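Local coordinates for sgbp-b (PDB 7K44), which probably binds xyloglucan at the cell surface of the gut bacterium Bacteroides uniformis, encoded in a locus for using that polysaccharide, at residues F220-Q225 with W258-N263; G224-V229 with K243-S248; C289-E294 with I373-D378; R302-G307 with A359-N364. All blocks are in the same frame, centred on the assembly; numbering follows the deposited sequence.

Contact 1: residues F220-Q225 with W258-N263; sequences FSWGGQ and WGQLQN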
# COMPACT_ATOMS: atom_id res chain seq x y z
N PHE A 220 -13.00 4.95 25.20
CA PHE A 220 -14.34 5.21 24.70
C PHE A 220 -15.16 5.93 25.77
O PHE A 220 -15.12 5.57 26.96
CB PHE A 220 -15.01 3.89 24.31
CG PHE A 220 -16.39 4.03 23.74
CD1 PHE A 220 -16.57 4.52 22.46
CD2 PHE A 220 -17.52 3.66 24.45
CE1 PHE A 220 -17.84 4.66 21.91
CE2 PHE A 220 -18.78 3.79 23.90
CZ PHE A 220 -18.93 4.29 22.62
N SER A 221 -15.92 6.95 25.36
CA SER A 221 -16.77 7.71 26.27
C SER A 221 -18.24 7.36 26.10
O SER A 221 -18.90 6.97 27.08
CB SER A 221 -16.55 9.22 26.05
OG SER A 221 -17.24 9.95 27.05
N TRP A 222 -18.77 7.46 24.90
CA TRP A 222 -20.16 7.10 24.63
C TRP A 222 -20.38 7.06 23.13
O TRP A 222 -19.56 7.55 22.34
CB TRP A 222 -21.15 8.07 25.28
CG TRP A 222 -21.04 9.52 24.84
CD1 TRP A 222 -20.16 10.45 25.30
CD2 TRP A 222 -21.89 10.20 23.91
NE1 TRP A 222 -20.39 11.67 24.70
CE2 TRP A 222 -21.44 11.53 23.82
CE3 TRP A 222 -22.95 9.79 23.09
CZ2 TRP A 222 -22.03 12.46 22.97
CZ3 TRP A 222 -23.54 10.71 22.25
CH2 TRP A 222 -23.08 12.03 22.19
N GLY A 223 -21.52 6.51 22.75
CA GLY A 223 -21.92 6.56 21.36
C GLY A 223 -23.00 5.59 20.97
O GLY A 223 -23.01 4.43 21.39
N GLY A 224 -23.94 6.07 20.16
CA GLY A 224 -24.96 5.19 19.62
C GLY A 224 -24.38 4.22 18.62
O GLY A 224 -23.45 4.53 17.87
N GLN A 225 -24.94 3.00 18.61
CA GLN A 225 -24.57 1.95 17.67
C GLN A 225 -23.15 1.42 17.85
O GLN A 225 -22.64 0.74 16.96
CB GLN A 225 -24.80 2.35 16.21
CG GLN A 225 -26.12 3.06 15.94
CD GLN A 225 -27.32 2.17 16.19
OE1 GLN A 225 -27.31 0.98 15.86
NE2 GLN A 225 -28.35 2.75 16.78
N TRP A 258 -27.51 9.13 14.60
CA TRP A 258 -27.54 7.67 14.58
C TRP A 258 -26.37 7.04 15.33
O TRP A 258 -26.53 6.60 16.48
CB TRP A 258 -27.66 7.14 13.14
CG TRP A 258 -27.84 5.65 13.08
CD1 TRP A 258 -28.96 4.95 13.46
CD2 TRP A 258 -26.89 4.68 12.64
NE1 TRP A 258 -28.75 3.61 13.28
CE2 TRP A 258 -27.49 3.41 12.77
CE3 TRP A 258 -25.58 4.76 12.16
CZ2 TRP A 258 -26.83 2.23 12.43
CZ3 TRP A 258 -24.93 3.58 11.81
CH2 TRP A 258 -25.56 2.34 11.96
N GLY A 259 -25.20 6.98 14.71
CA GLY A 259 -24.04 6.30 15.29
C GLY A 259 -22.97 7.30 15.68
O GLY A 259 -22.75 8.29 14.98
N GLN A 260 -22.31 7.05 16.81
CA GLN A 260 -21.20 7.89 17.23
C GLN A 260 -20.14 7.06 17.92
O GLN A 260 -20.45 6.09 18.62
CB GLN A 260 -21.61 8.99 18.22
CG GLN A 260 -22.75 9.89 17.77
CD GLN A 260 -24.12 9.30 18.08
OE1 GLN A 260 -24.31 8.67 19.11
NE2 GLN A 260 -25.06 9.49 17.17
N LEU A 261 -18.89 7.48 17.76
CA LEU A 261 -17.79 7.08 18.63
C LEU A 261 -17.28 8.37 19.25
O LEU A 261 -16.63 9.18 18.57
CB LEU A 261 -16.67 6.39 17.86
CG LEU A 261 -16.98 5.08 17.17
CD1 LEU A 261 -15.72 4.55 16.46
CD2 LEU A 261 -17.50 4.06 18.17
N GLN A 262 -17.62 8.61 20.51
CA GLN A 262 -17.15 9.80 21.23
C GLN A 262 -16.11 9.28 22.19
O GLN A 262 -16.42 8.48 23.08
CB GLN A 262 -18.30 10.49 21.96
CG GLN A 262 -19.52 10.73 21.07
CD GLN A 262 -19.39 11.92 20.14
OE1 GLN A 262 -19.76 11.83 18.98
NE2 GLN A 262 -18.87 13.04 20.64
N ASN A 263 -14.87 9.70 22.01
CA ASN A 263 -13.73 9.08 22.66
C ASN A 263 -12.88 10.14 23.34
O ASN A 263 -12.81 11.29 22.90
CB ASN A 263 -12.79 8.42 21.60
CG ASN A 263 -13.54 7.57 20.59
OD1 ASN A 263 -13.91 6.42 20.85
ND2 ASN A 263 -13.75 8.13 19.39
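Gln262 lies under the indole of Trp222, its CG 3.6 Å from the centroid of the six-membered ring and nearly on the ring normal, a CH-pi contact. The two side chains run side by side and point the same way. Trp222 has its CG between the backbone N and the carbonyl carbon (chi1 60°), which folds the indole over the neighbouring strand. The backbones meet here in a classic beta bulge: Gln262 O accepts from both Ser221 N (2.8 Å) and Trp222 N (3.1 Å), while Gln262 N returns a bond to Trp222 O. Past the bulge, Gln260 bends at chi2 and sets OE1 2.8 Å from Gly224 N, with the donor well above the amide plane. Gly223 CA comes within 3.1 Å of Gln260 O, where a CB would collide. At the far end Gln225 CG sits over one face of Trp258, 3.7 Å from the centroid of its six-membered ring. In the next shell, the Gln262 amide is held by Gln361, and Asn263 OD1 is hydrogen-bonded to Tyr214 OH. Strand 219-222 is the outermost strand of a five-stranded antiparallel sheet, paired with 255-264, whose other neighbour is 357-364; Leu261 packs on Phe377 of strand 371-384.

Contact 2: residues G224-V229 with K243-S248; sequences GQAVPV and KCYSIS. With CA (calcium ion), chain B.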
# COMPACT_ATOMS: atom_id res chain seq x y z
N GLY A 224 -23.94 6.07 20.16
CA GLY A 224 -24.96 5.19 19.62
C GLY A 224 -24.38 4.22 18.62
O GLY A 224 -23.45 4.53 17.87
N GLN A 225 -24.94 3.00 18.61
CA GLN A 225 -24.57 1.95 17.67
C GLN A 225 -23.15 1.42 17.85
O GLN A 225 -22.64 0.74 16.96
CB GLN A 225 -24.80 2.35 16.21
CG GLN A 225 -26.12 3.06 15.94
CD GLN A 225 -27.32 2.17 16.19
OE1 GLN A 225 -27.31 0.98 15.86
NE2 GLN A 225 -28.35 2.75 16.78
N ALA A 226 -22.51 1.70 18.99
CA ALA A 226 -21.08 1.45 19.19
C ALA A 226 -20.85 0.33 20.20
O ALA A 226 -21.38 0.38 21.32
CB ALA A 226 -20.38 2.72 19.69
N VAL A 227 -20.03 -0.64 19.82
CA VAL A 227 -19.70 -1.79 20.66
C VAL A 227 -18.24 -2.16 20.47
O VAL A 227 -17.76 -2.17 19.32
CB VAL A 227 -20.61 -2.99 20.36
CG1 VAL A 227 -20.32 -4.16 21.30
CG2 VAL A 227 -22.09 -2.62 20.44
N PRO A 228 -17.49 -2.48 21.52
CA PRO A 228 -16.12 -2.96 21.35
C PRO A 228 -16.08 -4.38 20.84
O PRO A 228 -16.96 -5.20 21.14
CB PRO A 228 -15.54 -2.89 22.77
CG PRO A 228 -16.76 -3.10 23.65
CD PRO A 228 -17.87 -2.36 22.95
N VAL A 229 -15.04 -4.67 20.07
CA VAL A 229 -14.83 -5.97 19.44
C VAL A 229 -13.35 -6.32 19.57
O VAL A 229 -12.49 -5.48 19.29
CB VAL A 229 -15.25 -5.90 17.96
CG1 VAL A 229 -14.79 -7.14 17.18
CG2 VAL A 229 -16.77 -5.74 17.84
N LYS A 243 -8.45 -4.48 21.24
CA LYS A 243 -9.83 -4.02 21.13
C LYS A 243 -9.95 -2.95 20.05
O LYS A 243 -9.10 -2.07 19.94
CB LYS A 243 -10.26 -3.44 22.47
CG LYS A 243 -11.71 -3.05 22.55
CD LYS A 243 -12.03 -2.54 23.95
CE LYS A 243 -11.69 -3.57 25.00
NZ LYS A 243 -12.17 -3.13 26.34
N CYS A 244 -10.99 -3.06 19.23
CA CYS A 244 -11.40 -2.00 18.32
C CYS A 244 -12.86 -1.69 18.61
O CYS A 244 -13.50 -2.36 19.43
CB CYS A 244 -11.19 -2.39 16.85
SG CYS A 244 -12.24 -3.70 16.23
N TYR A 245 -13.40 -0.63 18.01
CA TYR A 245 -14.80 -0.28 18.18
C TYR A 245 -15.56 -0.39 16.87
O TYR A 245 -15.05 -0.02 15.81
CB TYR A 245 -15.04 1.11 18.84
CG TYR A 245 -15.20 0.99 20.34
CD1 TYR A 245 -14.10 0.72 21.14
CD2 TYR A 245 -16.45 1.09 20.94
CE1 TYR A 245 -14.22 0.59 22.52
CE2 TYR A 245 -16.59 0.96 22.34
CZ TYR A 245 -15.47 0.71 23.11
OH TYR A 245 -15.56 0.55 24.48
N SER A 246 -16.75 -0.97 16.95
CA SER A 246 -17.64 -1.11 15.81
C SER A 246 -18.75 -0.08 15.84
O SER A 246 -19.22 0.33 16.91
CB SER A 246 -18.24 -2.52 15.77
OG SER A 246 -19.18 -2.70 16.82
N ILE A 247 -19.16 0.35 14.65
CA ILE A 247 -20.42 1.05 14.42
C ILE A 247 -21.25 0.14 13.52
O ILE A 247 -20.80 -0.22 12.42
CB ILE A 247 -20.19 2.40 13.72
CG1 ILE A 247 -19.52 3.38 14.68
CG2 ILE A 247 -21.49 2.96 13.17
CD1 ILE A 247 -20.44 3.92 15.74
N SER A 248 -22.44 -0.25 13.98
CA SER A 248 -23.18 -1.24 13.20
C SER A 248 -24.67 -1.11 13.48
O SER A 248 -25.09 -0.61 14.53
CB SER A 248 -22.71 -2.67 13.50
OG SER A 248 -23.13 -3.09 14.78
CA CA B . -6.87 -1.51 19.54
O HOH W 1 -21.75 -1.91 16.75
O HOH W 2 -4.59 -0.92 19.02
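Pro228 and Tyr245 lie side by side and point the same way, the proline CB over one face of the phenol ring, 3.9 Å from its centroid and displaced toward the rim. Pro228 CD also reaches Tyr245 CE2 at 3.6 Å, while Ala226 CB stands at the ring edge. Phe220 stacks on the same tyrosine. Were Tyr245 an alanine, Pro228 and Phe220 would probably lose the ring they pack on, leaving a gap. On the other face of the sheet, Ser246 turns OG between its backbone N and carbonyl carbon (chi1 71°), which lets the hydroxyl donate to Val227 O at 2.9 Å. Ser246 N reaches that oxygen from the opposite face of the carbonyl plane, at 2.8 Å and nearly straight (171°), so two donors grip it. A water ties Ser246 OG to Gln225 O and Ser248 OG. Farther along, Cys244 N and Val229 O are joined at 2.8 Å, and next to this pair Lys243 O binds calcium at 2.3 Å. Asn213, Asp215, Asp241 and Asp378, with a water, complete the site. Two antiparallel sheets with a calcium at the strand ends recall the beta-sandwich of many carbohydrate-binding modules, where such an ion is often structural, as is likely here.

Contact 3: residues C289-E294 with I373-D378; sequences CFVAVE and IEMYFD. With CA (calcium ion), chain B.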
# COMPACT_ATOMS: atom_id res chain seq x y z
N CYS A 289 -9.52 1.32 9.44
CA CYS A 289 -10.96 1.13 9.30
C CYS A 289 -11.26 -0.13 8.50
O CYS A 289 -10.63 -0.37 7.46
CB CYS A 289 -11.61 2.35 8.63
SG CYS A 289 -13.41 2.25 8.47
N PHE A 290 -12.19 -0.93 8.99
CA PHE A 290 -12.62 -2.16 8.32
C PHE A 290 -14.11 -2.01 8.02
O PHE A 290 -14.93 -1.95 8.95
CB PHE A 290 -12.36 -3.36 9.22
CG PHE A 290 -12.63 -4.70 8.57
CD1 PHE A 290 -13.94 -5.14 8.35
CD2 PHE A 290 -11.58 -5.54 8.21
CE1 PHE A 290 -14.19 -6.38 7.76
CE2 PHE A 290 -11.83 -6.78 7.63
CZ PHE A 290 -13.14 -7.20 7.40
N VAL A 291 -14.45 -1.93 6.74
CA VAL A 291 -15.85 -1.86 6.31
C VAL A 291 -16.27 -3.27 5.94
O VAL A 291 -15.81 -3.81 4.93
CB VAL A 291 -16.03 -0.88 5.14
CG1 VAL A 291 -17.48 -0.91 4.64
CG2 VAL A 291 -15.64 0.53 5.56
N ALA A 292 -17.14 -3.87 6.75
CA ALA A 292 -17.52 -5.26 6.50
C ALA A 292 -18.63 -5.37 5.48
O ALA A 292 -18.75 -6.41 4.82
CB ALA A 292 -17.95 -5.93 7.81
N VAL A 293 -19.46 -4.34 5.33
CA VAL A 293 -20.62 -4.38 4.46
C VAL A 293 -20.62 -3.11 3.62
O VAL A 293 -20.63 -2.01 4.16
CB VAL A 293 -21.93 -4.53 5.25
CG1 VAL A 293 -23.12 -4.45 4.31
CG2 VAL A 293 -21.95 -5.84 6.02
N GLU A 294 -20.61 -3.28 2.30
CA GLU A 294 -20.69 -2.13 1.41
C GLU A 294 -22.03 -1.43 1.57
O GLU A 294 -23.06 -2.08 1.78
CB GLU A 294 -20.52 -2.61 -0.03
CG GLU A 294 -20.39 -1.49 -1.05
CD GLU A 294 -20.10 -2.03 -2.44
OE1 GLU A 294 -20.23 -3.26 -2.64
OE2 GLU A 294 -19.74 -1.23 -3.33
N ILE A 373 -25.20 -1.40 8.15
CA ILE A 373 -23.87 -0.83 8.37
C ILE A 373 -23.09 -1.76 9.29
O ILE A 373 -23.63 -2.24 10.29
CB ILE A 373 -24.00 0.57 9.01
CG1 ILE A 373 -24.82 1.50 8.11
CG2 ILE A 373 -22.62 1.15 9.34
CD1 ILE A 373 -24.22 1.73 6.73
N GLU A 374 -21.82 -1.98 8.97
CA GLU A 374 -20.95 -2.73 9.87
C GLU A 374 -19.51 -2.32 9.59
O GLU A 374 -18.95 -2.67 8.55
CB GLU A 374 -21.13 -4.24 9.69
CG GLU A 374 -20.25 -5.07 10.61
CD GLU A 374 -20.25 -6.56 10.28
OE1 GLU A 374 -21.06 -6.98 9.43
OE2 GLU A 374 -19.42 -7.30 10.84
N MET A 375 -18.91 -1.57 10.52
CA MET A 375 -17.59 -0.99 10.32
C MET A 375 -16.85 -0.99 11.65
O MET A 375 -17.47 -0.95 12.71
CB MET A 375 -17.70 0.45 9.81
CG MET A 375 -18.58 0.61 8.58
SD MET A 375 -18.97 2.34 8.30
CE MET A 375 -17.31 2.97 8.32
N TYR A 376 -15.52 -1.02 11.57
CA TYR A 376 -14.65 -1.10 12.74
C TYR A 376 -13.53 -0.09 12.60
O TYR A 376 -13.03 0.16 11.50
CB TYR A 376 -14.05 -2.52 12.87
CG TYR A 376 -15.09 -3.61 12.86
CD1 TYR A 376 -15.61 -4.10 11.67
CD2 TYR A 376 -15.59 -4.11 14.05
CE1 TYR A 376 -16.59 -5.08 11.67
CE2 TYR A 376 -16.56 -5.10 14.06
CZ TYR A 376 -17.06 -5.57 12.86
OH TYR A 376 -18.04 -6.55 12.90
N PHE A 377 -13.10 0.45 13.75
CA PHE A 377 -12.13 1.54 13.80
C PHE A 377 -11.10 1.26 14.89
O PHE A 377 -11.44 0.77 15.97
CB PHE A 377 -12.84 2.85 14.18
CG PHE A 377 -13.85 3.32 13.18
CD1 PHE A 377 -15.16 2.89 13.23
CD2 PHE A 377 -13.47 4.21 12.18
CE1 PHE A 377 -16.08 3.33 12.30
CE2 PHE A 377 -14.39 4.65 11.24
CZ PHE A 377 -15.69 4.20 11.30
N ASP A 378 -9.84 1.63 14.63
CA ASP A 378 -8.79 1.45 15.62
C ASP A 378 -7.59 2.32 15.25
O ASP A 378 -7.47 2.82 14.12
CB ASP A 378 -8.36 -0.03 15.68
CG ASP A 378 -7.73 -0.44 17.03
OD1 ASP A 378 -7.50 0.38 17.95
OD2 ASP A 378 -7.47 -1.66 17.14
CA CA B . -6.87 -1.51 19.54
O HOH W 3 -20.81 -0.79 6.55
O HOH W 2 -4.59 -0.92 19.02
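Glu374 runs its carboxylate across the methyl of Ala292. From CB, which lies 4.1 Å from both Ala292 CB and Val293 CG2, the chain leaves with CG anti to the backbone N (chi1 -180°) and stays extended. CG nears the alanine methyl, and CD comes closer still, 3.4 Å from Ala292 CB. At the tip both oxygens stay beside that methyl, OE1 meeting Val293 CG2 as well, at 3.7 Å. OE2, which lies at the edge of the phenol ring and in its plane, accepts a 2.6 Å hydrogen bond from Tyr376 OH on its anti lone pair. A leucine in place of Glu374 would probably leave that hydroxyl without its acceptor and the tyrosine ring less firmly fixed. The backbones form an antiparallel pair in the larger antiparallel sheet of the family's xyloglucan-binding domain, where strand 371-384 runs between 283-291 and 243-248; Phe290 and Tyr376 exchange two hydrogen bonds, and Ala292 N gives a third to Glu374 O. On the face of Cys289, Val291 and Met375, the methionine CE touches Cys289 SG and Val291 CG2, each at 4.0 Å. Cys289 SG also lies obliquely beside the Phe377 ring, 4.3 Å from its centroid. Beyond the pairing, Asp378 binds calcium through OD1 and OD2, each at 2.5 Å.

Contact 4: residues R302-G307 with A359-N364; sequences RIYLKG and ALQMTN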
# COMPACT_ATOMS: atom_id res chain seq x y z
N ARG A 302 -19.01 12.62 10.07
CA ARG A 302 -18.26 13.80 10.42
C ARG A 302 -17.28 13.47 11.53
O ARG A 302 -17.49 12.52 12.31
CB ARG A 302 -19.15 14.98 10.80
CG ARG A 302 -19.65 14.94 12.20
CD ARG A 302 -20.23 16.30 12.54
NE ARG A 302 -21.05 16.24 13.74
CZ ARG A 302 -21.25 17.26 14.57
NH1 ARG A 302 -20.69 18.44 14.34
NH2 ARG A 302 -22.02 17.08 15.64
N ILE A 303 -16.20 14.23 11.58
CA ILE A 303 -15.14 14.06 12.56
C ILE A 303 -14.85 15.43 13.16
O ILE A 303 -14.80 16.43 12.44
CB ILE A 303 -13.88 13.47 11.90
CG1 ILE A 303 -14.23 12.13 11.23
CG2 ILE A 303 -12.74 13.36 12.90
CD1 ILE A 303 -13.06 11.25 10.91
N TYR A 304 -14.70 15.50 14.47
CA TYR A 304 -14.29 16.74 15.10
C TYR A 304 -13.48 16.44 16.35
O TYR A 304 -13.67 15.40 17.00
CB TYR A 304 -15.47 17.71 15.34
CG TYR A 304 -16.52 17.22 16.30
CD1 TYR A 304 -17.59 16.45 15.86
CD2 TYR A 304 -16.43 17.52 17.64
CE1 TYR A 304 -18.56 15.99 16.77
CE2 TYR A 304 -17.38 17.07 18.55
CZ TYR A 304 -18.44 16.31 18.10
OH TYR A 304 -19.37 15.86 19.01
N LEU A 305 -12.55 17.34 16.67
CA LEU A 305 -11.58 17.14 17.74
C LEU A 305 -11.72 18.22 18.80
O LEU A 305 -11.94 19.39 18.48
CB LEU A 305 -10.15 17.17 17.20
CG LEU A 305 -9.89 16.26 15.99
CD1 LEU A 305 -8.43 16.36 15.57
CD2 LEU A 305 -10.22 14.83 16.36
N LYS A 306 -11.58 17.80 20.06
CA LYS A 306 -11.62 18.70 21.22
C LYS A 306 -12.88 19.56 21.24
O LYS A 306 -12.87 20.70 21.72
CB LYS A 306 -10.33 19.51 21.36
CG LYS A 306 -9.14 18.66 21.74
CD LYS A 306 -7.89 19.49 22.00
CE LYS A 306 -6.77 18.64 22.56
NZ LYS A 306 -5.68 19.48 23.12
N GLY A 307 -13.99 19.00 20.75
CA GLY A 307 -15.26 19.69 20.81
C GLY A 307 -15.42 20.80 19.80
O GLY A 307 -16.42 21.53 19.87
N ALA A 359 -14.04 12.68 18.09
CA ALA A 359 -15.42 12.29 17.80
C ALA A 359 -15.63 11.94 16.33
O ALA A 359 -15.17 12.66 15.43
CB ALA A 359 -16.41 13.38 18.20
N LEU A 360 -16.37 10.85 16.09
CA LEU A 360 -16.84 10.44 14.77
C LEU A 360 -18.34 10.21 14.86
O LEU A 360 -18.80 9.54 15.79
CB LEU A 360 -16.17 9.14 14.29
CG LEU A 360 -14.66 9.10 14.13
CD1 LEU A 360 -14.00 8.71 15.45
CD2 LEU A 360 -14.31 8.09 13.05
N GLN A 361 -19.10 10.75 13.92
CA GLN A 361 -20.55 10.57 13.94
C GLN A 361 -21.07 10.24 12.55
O GLN A 361 -20.73 10.92 11.58
CB GLN A 361 -21.27 11.82 14.45
CG GLN A 361 -20.75 12.29 15.78
CD GLN A 361 -21.51 13.48 16.32
OE1 GLN A 361 -22.21 14.16 15.57
NE2 GLN A 361 -21.40 13.72 17.63
N MET A 362 -21.89 9.19 12.47
CA MET A 362 -22.45 8.73 11.20
C MET A 362 -23.93 9.08 11.15
O MET A 362 -24.67 8.85 12.11
CB MET A 362 -22.26 7.23 11.03
CG MET A 362 -22.63 6.76 9.63
SD MET A 362 -22.37 4.98 9.44
CE MET A 362 -21.96 4.86 7.71
N THR A 363 -24.36 9.65 10.02
CA THR A 363 -25.75 10.01 9.75
C THR A 363 -26.08 9.60 8.32
O THR A 363 -25.21 9.21 7.55
CB THR A 363 -25.99 11.52 9.94
OG1 THR A 363 -25.15 12.26 9.04
CG2 THR A 363 -25.70 11.96 11.38
N ASN A 364 -27.37 9.69 7.97
CA ASN A 364 -27.81 9.46 6.59
C ASN A 364 -28.79 10.56 6.20
O ASN A 364 -30.01 10.34 6.18
CB ASN A 364 -28.41 8.07 6.41
CG ASN A 364 -28.87 7.80 4.99
OD1 ASN A 364 -28.43 8.47 4.05
ND2 ASN A 364 -29.77 6.85 4.82
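Ala359 lays its methyl over one face of the Tyr304 ring, CB 3.7 Å from the centroid and 16° off the ring normal, a CH-pi contact. The ring is swung there because CG of Tyr304 stands between the backbone N and the carbonyl carbon (chi1 64°). The backbones of the two residues form a hydrogen-bonded antiparallel pair, with Ala359 N to Tyr304 O and Tyr304 N to Ala359 O both at 3.0 Å. Leu360 comes next and turns to the other face of the sheet, where its CD2 meets Ile303 CD1 at 4.0 Å; the two side chains lie alongside each other. Phe380 of strand 371-384 also packs against this leucine. With Gln361 the chain returns to the tyrosine's face. Its amide oxygen OE1 is gripped side-on by Arg302, NE at 3.0 Å and NH2 at 2.9 Å. Both nitrogens approach from the same side of the amide plane, well above it, while the oxygen lies near the guanidinium plane. Over one face of the guanidinium sits Tyr304 CE1, so the arginine is flanked by an aromatic carbon as well as held at its edge. NH2 has a second partner in a salt bridge to Glu309, and Gln361 NE2 donates to Gln262 OE1, which fixes the amide at both ends. The Met362 side chain turns away from 302-307, to the face of Leu360, and packs on Trp258, Ile373 and Met375, while its backbone stays paired with strand 255-264. Strand 357-364 is an inner strand of the five-stranded antiparallel sheet, between 300-305 and 255-264.

Contacts 1 and 4 belong to one sheet, joined where strands 255-264 and 357-364 are neighbours: Gly259 O lies 2.8 Å from Met362 N, and the centres of the two contacts are about 9 Å apart. Contacts 2 and 3 share the other sheet through Tyr245 O and Phe377 N, 2.9 Å apart. Both supply calcium ligands, Lys243 O and Asp378 OD2 lying 3.3 Å apart on a metal that also binds a water. The two sheets pack face to face, with Trp258 CH2 3.8 Å from Ile373 CB and Phe377 CE2 3.9 Å from Leu360 CD2. Contact 1 leads directly into contact 2 through the shared Gly224 and Gln225. The Asn263 side chain in contact 1 is about 11 Å from the metal, that of Leu360 in contact 4 about 13 Å.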